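Local coordinates for separin (Saccharomyces cerevisiae, PDB 5U1T), which is a caspase-like cysteine protease that cleaves the MCD1/SCC1 subunit of cohesin at the onset of anaphase, and is otherwise restrained by securin, at residues L960-S965 / T1049-S1054; L1039-S1044 / F1139-G1144; N1133-D1138 / G1243-E1248; L1146-L1151 / T1159-P1164. One frame throughout, in Å; residues are numbered along the deposited sequence.

Overall arrangement
Contact 4 is the hairpin at the heart of the group, and the other three gather round it. In one mixed sheet, strand 1157-1163 of contact 4 pairs with strand 960-962 of contact 1, and strand 1146-1152 with strand 1132-1139 of contact 3; centres lie about 11 Å and 9 Å from that of contact 4. Helix 1036-1054 serves both contacts 1 and 2, whose centres are about 16 Å apart; contact 2, about 13 Å from contact 4 between centres, sets that helix against the loop joining strands 1132-1139 and 1146-1152. All four lie away from Cys1497, the active-site residue by similarity, which follows strand 1492-1494 of a separate sheet.

Contact 1. Residues L960-S965 / T1049-S1054; sequences LGIPSS and TLTILS
Strand 960-962, carrying Leu960 and Ile962, runs at 90° to residues 1049-1054, the end of helix 1036-1054, with axes 7.9 Å apart; Ile962 and Thr1051 have the nearest CA atoms. This is helix-on-sheet packing: the short strand pairs through its backbone with strand 1157-1163, in bonds between Leu960 O and Arg1162 N and between Ile962 N and His1160 O, and the last turns of the helix lie across it. Leu960 and Ile962 both point toward the helix. The CB of Leu960 rests 3.8 Å from Thr1051 CG2, while its CD1 reaches Ile1052 CD1 at 3.9 Å. The methyl end of Thr1051 thus meets the strand, and its OG1 bonds back to Ser1047 O one turn earlier. Ile962 sends CG1 anti to its backbone N (chi1 176°), which turns this branch toward the helix, where CD1 meets Ser1054 and lies 3.8 Å from Leu1050 CG. Beyond Ile962 the chain turns off through a cis peptide to Pro963. Asn1055, just after the helix, ties the two segments together, its ND2 bonding to both Gly961 O and Thr1051 O. Ser1054 folds its hydroxyl over the helix backbone, OG lying 2.8 Å from Leu1050 O and 2.9 Å from Thr1051 O.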
loop_
_atom_site.group_PDB
_atom_site.type_symbol
_atom_site.label_atom_id
_atom_site.label_comp_id
_atom_site.label_asym_id
_atom_site.label_seq_id
_atom_site.Cartn_x
_atom_site.Cartn_y
_atom_site.Cartn_z
ATOM N N LEU A 960 -21.319 -14.905 48.503
ATOM C CA LEU A 960 -22.650 -14.741 47.980
ATOM C C LEU A 960 -23.027 -15.952 47.192
ATOM O O LEU A 960 -22.197 -16.612 46.622
ATOM C CB LEU A 960 -22.717 -13.541 47.075
ATOM C CG LEU A 960 -22.746 -12.178 47.715
ATOM C CD1 LEU A 960 -22.778 -11.161 46.610
ATOM C CD2 LEU A 960 -23.975 -12.051 48.563
ATOM N N GLY A 961 -24.308 -16.231 47.110
ATOM C CA GLY A 961 -24.750 -17.391 46.389
ATOM C C GLY A 961 -26.066 -17.232 45.688
ATOM O O GLY A 961 -26.747 -16.267 45.846
ATOM N N ILE A 962 -26.408 -18.213 44.887
ATOM C CA ILE A 962 -27.611 -18.176 44.090
ATOM C C ILE A 962 -27.957 -19.592 43.696
ATOM O O ILE A 962 -27.089 -20.368 43.434
ATOM C CB ILE A 962 -27.393 -17.275 42.864
ATOM C CG1 ILE A 962 -28.572 -17.278 41.934
ATOM C CG2 ILE A 962 -26.166 -17.679 42.104
ATOM C CD1 ILE A 962 -28.799 -15.934 41.312
ATOM N N PRO A 963 -29.224 -19.948 43.643
ATOM C CA PRO A 963 -30.248 -19.523 44.578
ATOM C C PRO A 963 -29.934 -19.853 46.003
ATOM O O PRO A 963 -29.507 -20.927 46.335
ATOM C CB PRO A 963 -31.426 -20.357 44.149
ATOM C CG PRO A 963 -30.811 -21.618 43.704
ATOM C CD PRO A 963 -29.462 -21.305 43.167
ATOM N N SER A 964 -30.180 -18.897 46.856
ATOM C CA SER A 964 -29.908 -19.063 48.248
ATOM C C SER A 964 -31.192 -18.979 49.051
ATOM O O SER A 964 -31.319 -19.600 50.072
ATOM C CB SER A 964 -28.934 -17.986 48.676
ATOM O OG SER A 964 -29.480 -16.733 48.357
ATOM N N SER A 965 -32.145 -18.217 48.555
ATOM C CA SER A 965 -33.401 -18.014 49.209
ATOM C C SER A 965 -34.538 -18.451 48.306
ATOM O O SER A 965 -34.483 -18.302 47.114
ATOM C CB SER A 965 -33.527 -16.557 49.619
ATOM O OG SER A 965 -34.754 -16.259 50.230
ATOM N N THR A 1049 -24.367 -9.340 38.502
ATOM C CA THR A 1049 -25.594 -8.572 38.606
ATOM C C THR A 1049 -26.765 -9.465 39.031
ATOM O O THR A 1049 -27.591 -9.073 39.851
ATOM C CB THR A 1049 -25.913 -7.851 37.275
ATOM O OG1 THR A 1049 -24.817 -6.998 36.943
ATOM C CG2 THR A 1049 -27.195 -7.006 37.379
ATOM N N LEU A 1050 -26.819 -10.673 38.486
ATOM C CA LEU A 1050 -27.868 -11.622 38.839
ATOM C C LEU A 1050 -27.747 -12.027 40.304
ATOM O O LEU A 1050 -28.738 -12.117 41.029
ATOM C CB LEU A 1050 -27.797 -12.855 37.949
ATOM C CG LEU A 1050 -28.983 -13.775 38.198
ATOM C CD1 LEU A 1050 -30.274 -13.058 37.856
ATOM C CD2 LEU A 1050 -28.848 -15.090 37.445
ATOM N N THR A 1051 -26.515 -12.254 40.732
ATOM C CA THR A 1051 -26.236 -12.654 42.093
ATOM C C THR A 1051 -26.637 -11.565 43.083
ATOM O O THR A 1051 -27.339 -11.851 44.049
ATOM C CB THR A 1051 -24.760 -13.008 42.255
ATOM O OG1 THR A 1051 -24.442 -14.078 41.361
ATOM C CG2 THR A 1051 -24.460 -13.441 43.670
ATOM N N ILE A 1052 -26.214 -10.322 42.852
ATOM C CA ILE A 1052 -26.651 -9.231 43.727
ATOM C C ILE A 1052 -28.163 -9.122 43.745
ATOM O O ILE A 1052 -28.770 -9.042 44.803
ATOM C CB ILE A 1052 -26.116 -7.870 43.320
ATOM C CG1 ILE A 1052 -24.612 -7.920 43.048
ATOM C CG2 ILE A 1052 -26.454 -6.860 44.392
ATOM C CD1 ILE A 1052 -23.810 -8.274 44.230
ATOM N N LEU A 1053 -28.771 -9.132 42.569
ATOM C CA LEU A 1053 -30.218 -8.996 42.479
ATOM C C LEU A 1053 -30.985 -10.044 43.287
ATOM O O LEU A 1053 -31.945 -9.710 43.981
ATOM C CB LEU A 1053 -30.658 -9.054 41.019
ATOM C CG LEU A 1053 -31.094 -7.699 40.498
ATOM C CD1 LEU A 1053 -31.210 -7.747 38.991
ATOM C CD2 LEU A 1053 -32.411 -7.319 41.114
ATOM N N SER A 1054 -30.558 -11.298 43.188
ATOM C CA SER A 1054 -31.288 -12.412 43.779
ATOM C C SER A 1054 -31.134 -12.479 45.289
ATOM O O SER A 1054 -31.985 -13.032 45.973
ATOM C CB SER A 1054 -30.813 -13.707 43.184
ATOM O OG SER A 1054 -29.408 -13.709 43.285
#

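Contact 2. Residues L1039-S1044 / F1139-G1144; sequences LSKISS and FCPITG
Pro1141 and Ile1142 lie against one side of helix 1039-1044, flanking Ser1044 from two directions. The ring of Pro1141 presents CG, 4.0 Å from Lys1041 CG and 3.9 Å from Ser1044 OG, and the two side chains of Pro1141 and Lys1041 cross at a slant. Of the Lys1041 side chain, the base does the touching; the chain bends at chi3 and its NZ turns off to a long, weak ion pair with Glu1038. Ile1142 comes in end-on: with CG1 beside its backbone N (chi1 -53°), its CD1 reaches the helix backbone 3.3 Å from Lys1041 O and also meets Ser1044 OG. That hydroxyl is turned back along the helix, 3.0 Å from both Ser1040 O and Lys1041 O, either of which could take its proton, so its oxygen faces helix carbonyls, with Pro1141 CG and Ile1142 CD1 against it. The loop after strand 1132-1139 connects a beta hairpin and holds an alpha-turn, Gly1144 N bonding to Cys1140 O, with Pro1141 and Ile1142 on it. Round it, Ile1142 also touches Trp939 of helix 927-946 and Leu1045 of helix 1036-1054, while Cys1140 and Thr1143 border Arg1162 of strand 1157-1163.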
loop_
_atom_site.group_PDB
_atom_site.type_symbol
_atom_site.label_atom_id
_atom_site.label_comp_id
_atom_site.label_asym_id
_atom_site.label_seq_id
_atom_site.Cartn_x
_atom_site.Cartn_y
_atom_site.Cartn_z
ATOM N N LEU A 1039 -16.208 -10.856 26.055
ATOM C CA LEU A 1039 -17.293 -11.806 26.261
ATOM C C LEU A 1039 -17.162 -12.391 27.650
ATOM O O LEU A 1039 -18.135 -12.735 28.280
ATOM C CB LEU A 1039 -17.274 -12.917 25.208
ATOM C CG LEU A 1039 -18.351 -13.996 25.342
ATOM C CD1 LEU A 1039 -19.753 -13.427 25.166
ATOM C CD2 LEU A 1039 -18.105 -15.160 24.378
ATOM N N SER A 1040 -15.930 -12.477 28.117
ATOM C CA SER A 1040 -15.615 -12.995 29.425
ATOM C C SER A 1040 -16.093 -12.043 30.529
ATOM O O SER A 1040 -16.796 -12.454 31.472
ATOM C CB SER A 1040 -14.112 -13.237 29.498
ATOM O OG SER A 1040 -13.652 -13.361 30.825
ATOM N N LYS A 1041 -15.720 -10.775 30.397
ATOM C CA LYS A 1041 -16.094 -9.731 31.334
ATOM C C LYS A 1041 -17.595 -9.444 31.340
ATOM O O LYS A 1041 -18.170 -9.176 32.386
ATOM C CB LYS A 1041 -15.325 -8.455 31.011
ATOM C CG LYS A 1041 -13.834 -8.617 31.169
ATOM C CD LYS A 1041 -13.136 -7.279 31.257
ATOM C CE LYS A 1041 -13.689 -6.304 30.225
ATOM N NZ LYS A 1041 -13.473 -4.874 30.645
ATOM N N ILE A 1042 -18.223 -9.527 30.192
ATOM C CA ILE A 1042 -19.645 -9.317 30.120
ATOM C C ILE A 1042 -20.371 -10.466 30.791
ATOM O O ILE A 1042 -21.417 -10.293 31.356
ATOM C CB ILE A 1042 -20.100 -9.182 28.668
ATOM C CG1 ILE A 1042 -19.644 -7.855 28.116
ATOM C CG2 ILE A 1042 -21.605 -9.214 28.561
ATOM C CD1 ILE A 1042 -20.172 -6.699 28.901
ATOM N N SER A 1043 -19.798 -11.646 30.734
ATOM C CA SER A 1043 -20.407 -12.787 31.349
ATOM C C SER A 1043 -20.324 -12.682 32.839
ATOM O O SER A 1043 -21.264 -12.970 33.523
ATOM C CB SER A 1043 -19.736 -14.059 30.879
ATOM O OG SER A 1043 -18.572 -14.320 31.614
ATOM N N SER A 1044 -19.185 -12.260 33.340
ATOM C CA SER A 1044 -18.994 -12.163 34.770
ATOM C C SER A 1044 -19.781 -11.030 35.372
ATOM O O SER A 1044 -20.222 -11.082 36.489
ATOM C CB SER A 1044 -17.523 -12.055 35.102
ATOM O OG SER A 1044 -16.889 -11.168 34.232
ATOM N N PHE A 1139 -12.268 -17.189 37.663
ATOM C CA PHE A 1139 -11.811 -16.010 38.358
ATOM C C PHE A 1139 -12.509 -14.802 37.784
ATOM O O PHE A 1139 -12.685 -14.709 36.567
ATOM C CB PHE A 1139 -10.308 -15.893 38.249
ATOM C CG PHE A 1139 -9.773 -14.602 38.758
ATOM C CD1 PHE A 1139 -9.941 -14.245 40.083
ATOM C CD2 PHE A 1139 -9.080 -13.748 37.914
ATOM C CE1 PHE A 1139 -9.430 -13.061 40.558
ATOM C CE2 PHE A 1139 -8.566 -12.563 38.385
ATOM C CZ PHE A 1139 -8.740 -12.220 39.706
ATOM N N CYS A 1140 -12.942 -13.898 38.657
ATOM C CA CYS A 1140 -13.655 -12.708 38.212
ATOM C C CYS A 1140 -12.684 -11.556 38.039
ATOM O O CYS A 1140 -12.132 -11.035 39.015
ATOM C CB CYS A 1140 -14.763 -12.323 39.187
ATOM S SG CYS A 1140 -15.797 -10.943 38.626
ATOM N N PRO A 1141 -12.458 -11.175 36.775
ATOM C CA PRO A 1141 -11.520 -10.106 36.405
ATOM C C PRO A 1141 -11.941 -8.765 37.039
ATOM O O PRO A 1141 -11.139 -8.065 37.680
ATOM C CB PRO A 1141 -11.621 -10.066 34.869
ATOM C CG PRO A 1141 -12.990 -10.654 34.547
ATOM C CD PRO A 1141 -13.231 -11.686 35.622
ATOM N N ILE A 1142 -13.221 -8.441 36.872
ATOM C CA ILE A 1142 -13.817 -7.246 37.449
ATOM C C ILE A 1142 -13.644 -7.181 38.967
ATOM O O ILE A 1142 -13.153 -6.184 39.487
ATOM C CB ILE A 1142 -15.337 -7.165 37.105
ATOM C CG1 ILE A 1142 -15.548 -7.291 35.587
ATOM C CG2 ILE A 1142 -15.968 -5.876 37.665
ATOM C CD1 ILE A 1142 -16.637 -8.273 35.192
ATOM N N THR A 1143 -14.038 -8.230 39.684
ATOM C CA THR A 1143 -14.090 -8.121 41.147
ATOM C C THR A 1143 -12.915 -8.744 41.873
ATOM O O THR A 1143 -12.655 -8.408 43.025
ATOM C CB THR A 1143 -15.339 -8.775 41.712
ATOM O OG1 THR A 1143 -15.340 -10.166 41.355
ATOM C CG2 THR A 1143 -16.578 -8.103 41.173
ATOM N N GLY A 1144 -12.232 -9.677 41.211
ATOM C CA GLY A 1144 -11.171 -10.442 41.843
ATOM C C GLY A 1144 -11.697 -11.650 42.597
ATOM O O GLY A 1144 -10.925 -12.376 43.223
#

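Contact 3. Residues N1133-D1138 / G1243-E1248; sequences NVITID and GFFSPE
Ile1135, on an interior strand of the mixed sheet, packs against Phe1244 and Phe1245 of the loop that leads from helix 1209-1237 to the short strand 1248-1249. The contact is mainly apolar side-chain packing. Ile1135 points toward the loop and works with both branches. Its CG2 lies 3.7 Å from Phe1245 CE1, and its CD1, anti to CA (chi2 178°), reaches Phe1245 CD1 at 3.8 Å and Phe1244 O at the same distance. CG2 also approaches the Phe1244 ring at its edge, 4.4 Å from CE2, so the one methyl touches both phenylalanines. Phe1245 starts away from the strand, yet its ring swings back to it, and Ile1137 CD1 meets the same CE1 at 4.3 Å. At the other end Asn1133 brings its amide ND2 to 3.5 Å from Ser1246 O. The loop holds its own shape: Ser1246 N bonds to Gly1243 O, and Ser1246 OG accepts from Glu1248 N in an ST turn (3.1 Å, N-H...O 163°). Strand 1132-1139 runs between strands 1146-1152 and 1353-1362; over this face Phe1244 makes a cation-pi contact with Lys1150, and Phe1245 touches Leu1148 and meets the Phe1376 ring with planes about 45° apart.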
loop_
_atom_site.group_PDB
_atom_site.type_symbol
_atom_site.label_atom_id
_atom_site.label_comp_id
_atom_site.label_asym_id
_atom_site.label_seq_id
_atom_site.Cartn_x
_atom_site.Cartn_y
_atom_site.Cartn_z
ATOM N N ASN A 1133 -20.857 -34.647 40.134
ATOM C CA ASN A 1133 -20.773 -33.204 40.275
ATOM C C ASN A 1133 -19.979 -32.637 39.109
ATOM O O ASN A 1133 -18.999 -33.242 38.647
ATOM C CB ASN A 1133 -20.112 -32.797 41.584
ATOM C CG ASN A 1133 -20.978 -33.060 42.786
ATOM O OD1 ASN A 1133 -22.184 -33.265 42.672
ATOM N ND2 ASN A 1133 -20.363 -33.035 43.959
ATOM N N VAL A 1134 -20.430 -31.489 38.619
ATOM C CA VAL A 1134 -19.673 -30.740 37.637
ATOM C C VAL A 1134 -19.480 -29.350 38.208
ATOM O O VAL A 1134 -20.424 -28.594 38.371
ATOM C CB VAL A 1134 -20.371 -30.691 36.284
ATOM C CG1 VAL A 1134 -19.360 -30.397 35.207
ATOM C CG2 VAL A 1134 -21.046 -32.017 35.997
ATOM N N ILE A 1135 -18.246 -29.036 38.552
ATOM C CA ILE A 1135 -17.953 -27.839 39.305
ATOM C C ILE A 1135 -16.992 -26.948 38.522
ATOM O O ILE A 1135 -15.879 -27.373 38.192
ATOM C CB ILE A 1135 -17.360 -28.195 40.662
ATOM C CG1 ILE A 1135 -18.391 -28.987 41.463
ATOM C CG2 ILE A 1135 -16.932 -26.961 41.405
ATOM C CD1 ILE A 1135 -17.918 -29.465 42.821
ATOM N N THR A 1136 -17.425 -25.725 38.208
ATOM C CA THR A 1136 -16.546 -24.786 37.519
ATOM C C THR A 1136 -15.740 -24.003 38.560
ATOM O O THR A 1136 -16.196 -23.787 39.694
ATOM C CB THR A 1136 -17.330 -23.831 36.579
ATOM O OG1 THR A 1136 -18.238 -23.038 37.342
ATOM C CG2 THR A 1136 -18.158 -24.625 35.588
ATOM N N ILE A 1137 -14.516 -23.662 38.180
ATOM C CA ILE A 1137 -13.607 -22.846 38.979
ATOM C C ILE A 1137 -13.095 -21.726 38.070
ATOM O O ILE A 1137 -12.418 -21.957 37.045
ATOM C CB ILE A 1137 -12.418 -23.652 39.552
ATOM C CG1 ILE A 1137 -12.909 -24.897 40.283
ATOM C CG2 ILE A 1137 -11.547 -22.785 40.454
ATOM C CD1 ILE A 1137 -11.807 -25.670 40.961
ATOM N N ASP A 1138 -13.444 -20.504 38.429
ATOM C CA ASP A 1138 -13.211 -19.392 37.535
ATOM C C ASP A 1138 -12.765 -18.203 38.352
ATOM O O ASP A 1138 -12.841 -18.212 39.584
ATOM C CB ASP A 1138 -14.471 -19.070 36.728
ATOM C CG ASP A 1138 -14.168 -18.769 35.279
ATOM O OD1 ASP A 1138 -13.215 -17.974 35.011
ATOM O OD2 ASP A 1138 -14.871 -19.349 34.401
ATOM N N GLY A 1243 -17.575 -27.605 51.680
ATOM C CA GLY A 1243 -18.634 -28.575 51.459
ATOM C C GLY A 1243 -19.320 -28.525 50.105
ATOM O O GLY A 1243 -20.024 -29.472 49.728
ATOM N N PHE A 1244 -19.115 -27.422 49.375
ATOM C CA PHE A 1244 -19.619 -27.265 48.016
ATOM C C PHE A 1244 -18.970 -28.334 47.137
ATOM O O PHE A 1244 -19.553 -28.792 46.154
ATOM C CB PHE A 1244 -19.309 -25.849 47.506
ATOM C CG PHE A 1244 -20.050 -25.448 46.239
ATOM C CD1 PHE A 1244 -21.380 -25.055 46.292
ATOM C CD2 PHE A 1244 -19.402 -25.427 45.015
ATOM C CE1 PHE A 1244 -22.052 -24.670 45.149
ATOM C CE2 PHE A 1244 -20.068 -25.033 43.862
ATOM C CZ PHE A 1244 -21.392 -24.653 43.927
ATOM N N PHE A 1245 -17.763 -28.743 47.523
ATOM C CA PHE A 1245 -17.015 -29.753 46.785
ATOM C C PHE A 1245 -17.300 -31.177 47.249
ATOM O O PHE A 1245 -16.841 -32.142 46.626
ATOM C CB PHE A 1245 -15.517 -29.479 46.895
ATOM C CG PHE A 1245 -15.079 -28.296 46.118
ATOM C CD1 PHE A 1245 -14.785 -28.420 44.760
ATOM C CD2 PHE A 1245 -14.997 -27.050 46.724
ATOM C CE1 PHE A 1245 -14.398 -27.326 44.024
ATOM C CE2 PHE A 1245 -14.610 -25.946 46.006
ATOM C CZ PHE A 1245 -14.306 -26.075 44.655
ATOM N N SER A 1246 -18.050 -31.304 48.337
ATOM C CA SER A 1246 -18.223 -32.604 48.964
ATOM C C SER A 1246 -18.960 -33.589 48.058
ATOM O O SER A 1246 -19.993 -33.261 47.450
ATOM C CB SER A 1246 -18.956 -32.474 50.303
ATOM O OG SER A 1246 -19.495 -33.719 50.700
ATOM N N PRO A 1247 -18.415 -34.807 47.960
ATOM C CA PRO A 1247 -18.990 -35.879 47.152
ATOM C C PRO A 1247 -20.181 -36.541 47.826
ATOM O O PRO A 1247 -20.766 -37.422 47.206
ATOM C CB PRO A 1247 -17.831 -36.860 47.015
ATOM C CG PRO A 1247 -17.036 -36.648 48.241
ATOM C CD PRO A 1247 -17.116 -35.191 48.538
ATOM N N GLU A 1248 -20.532 -36.129 49.050
ATOM C CA GLU A 1248 -21.601 -36.769 49.826
ATOM C C GLU A 1248 -23.009 -36.414 49.342
ATOM O O GLU A 1248 -23.283 -35.258 49.030
ATOM C CB GLU A 1248 -21.482 -36.381 51.301
ATOM C CG GLU A 1248 -20.256 -36.910 52.017
ATOM C CD GLU A 1248 -20.262 -36.578 53.516
ATOM O OE1 GLU A 1248 -21.348 -36.332 54.092
ATOM O OE2 GLU A 1248 -19.175 -36.556 54.132
#

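Contact 4. Residues L1146-L1151 / T1159-P1164; sequences LLLSKL and THLRLP
Leu1148, Leu1161 and Leu1163 form the dense side of this strand pair. Leu1148 CD1 lies 3.6 Å from CD1 of Leu1161 and 3.6 Å from CD1 of Leu1163, and Leu1146 CD2 adds a further methyl 3.8 Å from Leu1163 CD1. Leu1161 takes a chi1 of 45°, which sets CG between its backbone N and carbonyl carbon and brings CD1 over beside Leu1148 CB. Leu1148 and Leu1161 run side by side, whereas Leu1148 and Leu1163 meet at about a right angle. The two strands, 1146-1152 and 1157-1163, are the arms of an antiparallel beta hairpin; Leu1146-Leu1163, Leu1148-Leu1161 and Lys1150-Thr1159 are its hydrogen-bonded pairs, each joined by two backbone bonds. The other face is more polar and partly open at Leu1147 and Ser1149, though their partners Arg1162 and His1160 are buried. Here Leu1147 CD2 stands over the centre of the Arg1162 guanidinium, 3.5 Å from CZ. Arg1162 NE lies in the plane of the His1160 ring, at its edge. His1160 ND1 shares a hydrogen bond with Ser1149 OG (2.9 Å), in which either could be the donor; if ND1 carries the proton, it could also make a weak, bent bond to Leu1148 O (2.8 Å, N-H...O 118°). Helix 1036-1054 lies beyond this face: its Thr1051 touches both His1160 and Arg1162, and its Ser1047 OG has a weak bond with Arg1162 NH2.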
loop_
_atom_site.group_PDB
_atom_site.type_symbol
_atom_site.label_atom_id
_atom_site.label_comp_id
_atom_site.label_asym_id
_atom_site.label_seq_id
_atom_site.Cartn_x
_atom_site.Cartn_y
_atom_site.Cartn_z
ATOM N N LEU A 1146 -13.170 -15.335 43.520
ATOM C CA LEU A 1146 -13.209 -16.711 43.035
ATOM C C LEU A 1146 -14.663 -17.060 42.750
ATOM O O LEU A 1146 -15.578 -16.536 43.384
ATOM C CB LEU A 1146 -12.601 -17.683 44.037
ATOM C CG LEU A 1146 -12.342 -19.106 43.539
ATOM C CD1 LEU A 1146 -11.196 -19.137 42.543
ATOM C CD2 LEU A 1146 -12.047 -20.014 44.718
ATOM N N LEU A 1147 -14.871 -17.928 41.775
ATOM C CA LEU A 1147 -16.201 -18.214 41.275
ATOM C C LEU A 1147 -16.401 -19.702 41.140
ATOM O O LEU A 1147 -15.760 -20.342 40.312
ATOM C CB LEU A 1147 -16.429 -17.556 39.915
ATOM C CG LEU A 1147 -16.396 -16.043 39.742
ATOM C CD1 LEU A 1147 -16.756 -15.734 38.311
ATOM C CD2 LEU A 1147 -17.356 -15.363 40.704
ATOM N N LEU A 1148 -17.308 -20.249 41.938
ATOM C CA LEU A 1148 -17.650 -21.653 41.860
ATOM C C LEU A 1148 -19.075 -21.827 41.330
ATOM O O LEU A 1148 -19.964 -21.061 41.667
ATOM C CB LEU A 1148 -17.512 -22.303 43.239
ATOM C CG LEU A 1148 -16.231 -22.006 44.017
ATOM C CD1 LEU A 1148 -16.232 -22.760 45.337
ATOM C CD2 LEU A 1148 -15.008 -22.374 43.195
ATOM N N SER A 1149 -19.289 -22.832 40.494
ATOM C CA SER A 1149 -20.644 -23.250 40.154
ATOM C C SER A 1149 -20.681 -24.751 40.191
ATOM O O SER A 1149 -19.647 -25.401 40.074
ATOM C CB SER A 1149 -21.064 -22.744 38.777
ATOM O OG SER A 1149 -21.053 -21.334 38.748
ATOM N N LYS A 1150 -21.867 -25.309 40.355
ATOM C CA LYS A 1150 -21.991 -26.749 40.465
ATOM C C LYS A 1150 -23.223 -27.183 39.721
ATOM O O LYS A 1150 -24.236 -26.492 39.700
ATOM C CB LYS A 1150 -22.068 -27.213 41.922
ATOM C CG LYS A 1150 -21.879 -28.713 42.103
ATOM C CD LYS A 1150 -22.591 -29.229 43.356
ATOM C CE LYS A 1150 -22.098 -28.547 44.627
ATOM N NZ LYS A 1150 -23.046 -28.626 45.786
ATOM N N LEU A 1151 -23.118 -28.346 39.105
ATOM C CA LEU A 1151 -24.179 -28.887 38.292
ATOM C C LEU A 1151 -24.418 -30.330 38.718
ATOM O O LEU A 1151 -23.580 -31.195 38.481
ATOM C CB LEU A 1151 -23.789 -28.786 36.832
ATOM C CG LEU A 1151 -24.888 -28.803 35.788
ATOM C CD1 LEU A 1151 -24.493 -27.908 34.615
ATOM C CD2 LEU A 1151 -25.165 -30.234 35.333
ATOM N N THR A 1159 -26.248 -24.547 41.269
ATOM C CA THR A 1159 -25.915 -23.557 42.287
ATOM C C THR A 1159 -24.574 -22.926 41.981
ATOM O O THR A 1159 -23.758 -23.493 41.269
ATOM C CB THR A 1159 -25.898 -24.171 43.705
ATOM O OG1 THR A 1159 -24.853 -25.140 43.802
ATOM C CG2 THR A 1159 -27.211 -24.862 43.989
ATOM N N HIS A 1160 -24.340 -21.751 42.531
ATOM C CA HIS A 1160 -23.168 -20.973 42.162
ATOM C C HIS A 1160 -22.814 -20.107 43.345
ATOM O O HIS A 1160 -23.709 -19.707 44.057
ATOM C CB HIS A 1160 -23.478 -20.138 40.916
ATOM C CG HIS A 1160 -22.624 -18.917 40.762
ATOM N ND1 HIS A 1160 -21.323 -18.964 40.312
ATOM C CD2 HIS A 1160 -22.894 -17.609 40.987
ATOM C CE1 HIS A 1160 -20.827 -17.741 40.273
ATOM N NE2 HIS A 1160 -21.758 -16.899 40.677
ATOM N N LEU A 1161 -21.542 -19.828 43.602
ATOM C CA LEU A 1161 -21.264 -18.858 44.655
ATOM C C LEU A 1161 -20.014 -18.015 44.443
ATOM O O LEU A 1161 -19.068 -18.455 43.814
ATOM C CB LEU A 1161 -21.204 -19.561 46.019
ATOM C CG LEU A 1161 -20.467 -20.862 46.279
ATOM C CD1 LEU A 1161 -18.990 -20.610 46.099
ATOM C CD2 LEU A 1161 -20.765 -21.355 47.681
ATOM N N ARG A 1162 -20.018 -16.788 44.961
ATOM C CA ARG A 1162 -18.919 -15.853 44.717
ATOM C C ARG A 1162 -18.092 -15.681 45.972
ATOM O O ARG A 1162 -18.606 -15.305 47.018
ATOM C CB ARG A 1162 -19.448 -14.497 44.236
ATOM C CG ARG A 1162 -20.346 -14.601 43.032
ATOM C CD ARG A 1162 -20.706 -13.238 42.467
ATOM N NE ARG A 1162 -20.436 -13.175 41.028
ATOM C CZ ARG A 1162 -19.377 -12.551 40.507
ATOM N NH1 ARG A 1162 -18.517 -11.935 41.324
ATOM N NH2 ARG A 1162 -19.174 -12.543 39.177
ATOM N N LEU A 1163 -16.801 -15.969 45.865
ATOM C CA LEU A 1163 -15.897 -15.904 47.012
ATOM C C LEU A 1163 -14.953 -14.725 46.866
ATOM O O LEU A 1163 -14.206 -14.651 45.897
ATOM C CB LEU A 1163 -15.107 -17.207 47.143
ATOM C CG LEU A 1163 -15.946 -18.483 47.010
ATOM C CD1 LEU A 1163 -15.077 -19.716 46.942
ATOM C CD2 LEU A 1163 -16.910 -18.575 48.168
ATOM N N PRO A 1164 -14.998 -13.792 47.816
ATOM C CA PRO A 1164 -14.264 -12.523 47.782
ATOM C C PRO A 1164 -12.735 -12.608 47.946
ATOM O O PRO A 1164 -12.010 -11.883 47.223
ATOM C CB PRO A 1164 -14.867 -11.753 48.955
ATOM C CG PRO A 1164 -16.212 -12.342 49.129
ATOM C CD PRO A 1164 -16.049 -13.790 48.843
#